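Local atomic coordinates of glucose-1-phosphate uridylyltransferase (Sphingomonas elodea, PDB entry 2UX8), a protein that probably catalyses the transfer of a uridylyl group from UTP to alpha-D-glucose 1-phosphate, giving UDP-glucose and diphosphate. Residues A81-L84 against E85-A89; G146-C150 against L151-V155. One frame throughout, in Å; residues are numbered along the deposited sequence.

Contacts 1 and 2 come in series along the chain, both inside the nucleotidyl transferase range, and are two separate helix starts: their centres lie about 33 Å apart and their nearest atoms about 23 Å apart. Contact 1 spans the short helix 82-89, about 30 Å from the centre of the chain, where three neighbouring subunits come within reach. Contact 2, about 12 Å from that centre, begins helix 150-161, which links strand 142-145 of a small antiparallel sheet to strand 164-170 of the main mixed sheet. The two sites therefore serve different levels of structure: 81-89 faces the assembly, whereas 146-155 belongs to the body of the sugar-phosphate-binding fold.

Contact 1 (A81-L84 against E85-A89); sequences AYEL and EATMA
Leu84 overlaps Met88 one helical turn further on: its CD1 lies 4.2 Å from Met88 CG, an apolar pairing beside the backbone bond from Met88 N to Leu84 O. Leu29 of the second subunit packs on both side chains, so the pair forms part of an intersubunit surface. The repeat of i to i+4 bonds identifies the first turns of helix 82-89, with Ala81 at the N-cap position. Ala81 O receives Glu85 N at 2.9 Å in an almost straight bond (N-H...O 177°), and Glu85 CG lies 3.4 Å from the same oxygen, so the aliphatic start of this side chain runs beside the cap carbonyl. On another side of the helix, Thr87 turns its hydroxyl back beside its own backbone N (chi1 -61°). OG1 thereby reaches Glu83 O at 2.9 Å from above the carbonyl plane, 41° out of it, while Thr87 N bonds to that oxygen at 2.8 Å from nearer the plane. A valine in place of Thr87 would probably leave Glu83 O with just the backbone bond of this pair, its second grip lost. Glu83 CG lies 4.2 Å from Thr87 OG1, but the extended chain carries the carboxylate onward to a salt bridge between OE1 and Arg69 NE of the second subunit. The chemistry thus divides Glu83: its carbonyl is held twice within the helix, while its carboxylate pairs with an arginine across a subunit interface.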
loop_
_atom_site.group_PDB
_atom_site.type_symbol
_atom_site.label_atom_id
_atom_site.label_comp_id
_atom_site.label_asym_id
_atom_site.label_seq_id
_atom_site.Cartn_x
_atom_site.Cartn_y
_atom_site.Cartn_z
ATOM N N ALA C 81 -10.362 -3.105 -10.914
ATOM C CA ALA C 81 -8.959 -2.987 -11.283
ATOM C C ALA C 81 -8.974 -2.045 -12.478
ATOM O O ALA C 81 -8.872 -2.464 -13.636
ATOM C CB ALA C 81 -8.411 -4.342 -11.672
ATOM N N TYR C 82 -9.115 -0.764 -12.175
ATOM C CA TYR C 82 -9.213 0.268 -13.187
ATOM C C TYR C 82 -8.318 0.174 -14.422
ATOM O O TYR C 82 -8.823 0.027 -15.533
ATOM C CB TYR C 82 -9.046 1.636 -12.540
ATOM C CG TYR C 82 -9.730 2.714 -13.325
ATOM C CD1 TYR C 82 -11.086 2.965 -13.157
ATOM C CD2 TYR C 82 -9.039 3.437 -14.291
ATOM C CE1 TYR C 82 -11.743 3.912 -13.941
ATOM C CE2 TYR C 82 -9.685 4.386 -15.084
ATOM C CZ TYR C 82 -11.036 4.618 -14.903
ATOM O OH TYR C 82 -11.680 5.550 -15.684
ATOM N N GLU C 83 -7.003 0.255 -14.251
ATOM C CA GLU C 83 -6.106 0.207 -15.403
ATOM C C GLU C 83 -6.170 -1.116 -16.148
ATOM O O GLU C 83 -6.094 -1.149 -17.377
ATOM C CB GLU C 83 -4.663 0.494 -14.983
ATOM C CG GLU C 83 -3.717 0.678 -16.159
ATOM C CD GLU C 83 -2.323 1.069 -15.729
ATOM O OE1 GLU C 83 -2.206 2.011 -14.924
ATOM O OE2 GLU C 83 -1.344 0.445 -16.192
ATOM N N LEU C 84 -6.315 -2.204 -15.403
ATOM C CA LEU C 84 -6.404 -3.532 -15.998
ATOM C C LEU C 84 -7.582 -3.634 -16.952
ATOM O O LEU C 84 -7.430 -4.027 -18.106
ATOM C CB LEU C 84 -6.581 -4.578 -14.909
ATOM C CG LEU C 84 -6.844 -6.006 -15.381
ATOM C CD1 LEU C 84 -5.679 -6.520 -16.224
ATOM C CD2 LEU C 84 -7.054 -6.875 -14.175
ATOM N N GLU C 85 -8.767 -3.299 -16.454
ATOM C CA GLU C 85 -9.977 -3.352 -17.268
ATOM C C GLU C 85 -9.851 -2.467 -18.502
ATOM O O GLU C 85 -10.414 -2.773 -19.557
ATOM C CB GLU C 85 -11.212 -2.911 -16.463
ATOM C CG GLU C 85 -11.522 -3.782 -15.254
ATOM C CD GLU C 85 -12.957 -3.647 -14.763
ATOM O OE1 GLU C 85 -13.723 -2.855 -15.360
ATOM O OE2 GLU C 85 -13.313 -4.339 -13.776
ATOM N N ALA C 86 -9.121 -1.361 -18.365
ATOM C CA ALA C 86 -8.927 -0.443 -19.482
ATOM C C ALA C 86 -8.013 -1.103 -20.497
ATOM O O ALA C 86 -8.282 -1.085 -21.696
ATOM C CB ALA C 86 -8.318 0.854 -18.999
ATOM N N THR C 87 -6.930 -1.693 -20.005
ATOM C CA THR C 87 -5.967 -2.373 -20.861
ATOM C C THR C 87 -6.629 -3.487 -21.662
ATOM O O THR C 87 -6.386 -3.642 -22.852
ATOM C CB THR C 87 -4.854 -3.021 -20.036
ATOM O OG1 THR C 87 -4.163 -2.017 -19.301
ATOM C CG2 THR C 87 -3.875 -3.742 -20.930
ATOM N N MET C 88 -7.450 -4.281 -20.994
ATOM C CA MET C 88 -8.131 -5.383 -21.652
ATOM C C MET C 88 -9.096 -4.902 -22.713
ATOM O O MET C 88 -9.177 -5.477 -23.796
ATOM C CB MET C 88 -8.886 -6.219 -20.631
ATOM C CG MET C 88 -7.983 -7.018 -19.731
ATOM S SD MET C 88 -8.937 -8.026 -18.619
ATOM C CE MET C 88 -9.122 -9.520 -19.609
ATOM N N ALA C 89 -9.842 -3.855 -22.389
ATOM C CA ALA C 89 -10.788 -3.282 -23.330
ATOM C C ALA C 89 -10.024 -2.811 -24.570
ATOM O O ALA C 89 -10.495 -2.956 -25.690
ATOM C CB ALA C 89 -11.515 -2.118 -22.681
#

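Contact 2 (G146-C150 against L151-V155); sequences GQPGC and LKQMV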
loop_
_atom_site.group_PDB
_atom_site.type_symbol
_atom_site.label_atom_id
_atom_site.label_comp_id
_atom_site.label_asym_id
_atom_site.label_seq_id
_atom_site.Cartn_x
_atom_site.Cartn_y
_atom_site.Cartn_z
ATOM N N GLY C 146 -15.711 -29.555 -4.761
ATOM C CA GLY C 146 -16.908 -30.344 -4.990
ATOM C C GLY C 146 -18.111 -29.495 -5.348
ATOM O O GLY C 146 -18.065 -28.274 -5.215
ATOM N N GLN C 147 -19.177 -30.124 -5.836
ATOM C CA GLN C 147 -20.391 -29.389 -6.177
ATOM C C GLN C 147 -21.549 -30.082 -5.494
ATOM O O GLN C 147 -21.682 -31.292 -5.592
ATOM C CB GLN C 147 -20.671 -29.374 -7.681
ATOM C CG GLN C 147 -19.535 -29.774 -8.596
ATOM C CD GLN C 147 -19.819 -29.402 -10.049
ATOM O OE1 GLN C 147 -20.890 -29.704 -10.587
ATOM N NE2 GLN C 147 -18.857 -28.742 -10.690
ATOM N N PRO C 148 -22.387 -29.328 -4.770
ATOM C CA PRO C 148 -22.261 -27.882 -4.581
ATOM C C PRO C 148 -21.083 -27.608 -3.670
ATOM O O PRO C 148 -20.436 -28.533 -3.190
ATOM C CB PRO C 148 -23.575 -27.502 -3.901
ATOM C CG PRO C 148 -24.514 -28.564 -4.324
ATOM C CD PRO C 148 -23.664 -29.802 -4.218
ATOM N N GLY C 149 -20.814 -26.331 -3.429
ATOM C CA GLY C 149 -19.720 -25.970 -2.553
ATOM C C GLY C 149 -20.086 -26.351 -1.139
ATOM O O GLY C 149 -21.261 -26.447 -0.798
ATOM N N CYS C 150 -19.080 -26.578 -0.314
ATOM C CA CYS C 150 -19.301 -26.947 1.068
ATOM C C CYS C 150 -20.322 -26.079 1.802
ATOM O O CYS C 150 -21.221 -26.594 2.463
ATOM C CB CYS C 150 -17.979 -26.919 1.815
ATOM S SG CYS C 150 -18.034 -27.722 3.416
ATOM N N LEU C 151 -20.209 -24.764 1.684
ATOM C CA LEU C 151 -21.146 -23.898 2.389
ATOM C C LEU C 151 -22.589 -24.078 1.931
ATOM O O LEU C 151 -23.514 -24.009 2.745
ATOM C CB LEU C 151 -20.714 -22.437 2.250
ATOM C CG LEU C 151 -20.686 -21.573 3.519
ATOM C CD1 LEU C 151 -21.933 -20.713 3.594
ATOM C CD2 LEU C 151 -20.520 -22.452 4.758
ATOM N N LYS C 152 -22.785 -24.309 0.636
ATOM C CA LYS C 152 -24.132 -24.509 0.119
ATOM C C LYS C 152 -24.711 -25.803 0.690
ATOM O O LYS C 152 -25.853 -25.825 1.131
ATOM C CB LYS C 152 -24.137 -24.565 -1.410
ATOM C CG LYS C 152 -25.532 -24.774 -1.996
ATOM C CD LYS C 152 -26.472 -23.652 -1.563
ATOM C CE LYS C 152 -27.943 -24.029 -1.692
ATOM N NZ LYS C 152 -28.325 -24.384 -3.077
ATOM N N GLN C 153 -23.926 -26.876 0.693
ATOM C CA GLN C 153 -24.398 -28.137 1.248
ATOM C C GLN C 153 -24.780 -27.919 2.703
ATOM O O GLN C 153 -25.791 -28.435 3.179
ATOM C CB GLN C 153 -23.311 -29.206 1.165
ATOM C CG GLN C 153 -22.856 -29.489 -0.254
ATOM C CD GLN C 153 -21.892 -30.654 -0.357
ATOM O OE1 GLN C 153 -21.247 -30.842 -1.383
ATOM N NE2 GLN C 153 -21.795 -31.443 0.701
ATOM N N MET C 154 -23.976 -27.130 3.402
ATOM C CA MET C 154 -24.219 -26.845 4.807
ATOM C C MET C 154 -25.459 -26.015 5.053
ATOM O O MET C 154 -26.217 -26.282 5.996
ATOM C CB MET C 154 -23.012 -26.145 5.421
ATOM C CG MET C 154 -21.938 -27.109 5.866
ATOM S SD MET C 154 -20.541 -26.290 6.606
ATOM C CE MET C 154 -21.144 -25.947 8.224
ATOM N N VAL C 155 -25.668 -25.006 4.216
ATOM C CA VAL C 155 -26.836 -24.147 4.367
ATOM C C VAL C 155 -28.100 -24.974 4.076
ATOM O O VAL C 155 -29.155 -24.761 4.680
ATOM C CB VAL C 155 -26.750 -22.911 3.427
ATOM C CG1 VAL C 155 -26.878 -23.336 1.998
ATOM C CG2 VAL C 155 -27.828 -21.922 3.768
#
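Cys150 and Met154 are brought together by their torsions: Cys150 SG lies anti to its amide nitrogen (chi1 -166°), Met154 CG stands beside its own (chi1 -84°), and the extended second torsion of Met154 carries SD on toward the cysteine. SG and SD of the two residues end 4.3 Å apart, a loose apolar contact. The motif is a helix N-terminus, that of helix 150-161 in the GT-A nucleotidyl transferase fold, with Gly149 at the N-cap position. Two i to i+4 bonds establish the first turn: Gln153 N to Gly149 O at 3.1 Å, nearly straight at 168°, and Met154 N to Cys150 O at 3.0 Å. Helix 47-57 adds two hydrogen bonds at this helix start: Glu57 OE1 accepts from Gly149 N and Glu54 OE2 from Leu151 N; two carboxylates at the positive end of a helix would probably be favourable electrostatically. The sulfur pair faces the interior, where Arg215 of strand 215-218 touches both Cys150 and Met154, and strand 164-170 adds Cys167 against Cys150 and Leu165 against Met154. The side chain of Met154 lies about 6 Å from that of Tyr216, which binds glucose 1-phosphate, and that of Cys150 about 8 Å from that of Asp142, another ligand residue, consistent with a place near the pocket but not in its first shell. At the outer side, Pro148, preceded by a cis peptide bond, sets the CB corner of its ring against CB and CG of Lys152. The lysine chain bends at chi2 and chi4, with NZ in a long, weak ion pair with Asp156, while Pro148 CB sits 3.9 Å from Lys152 CG.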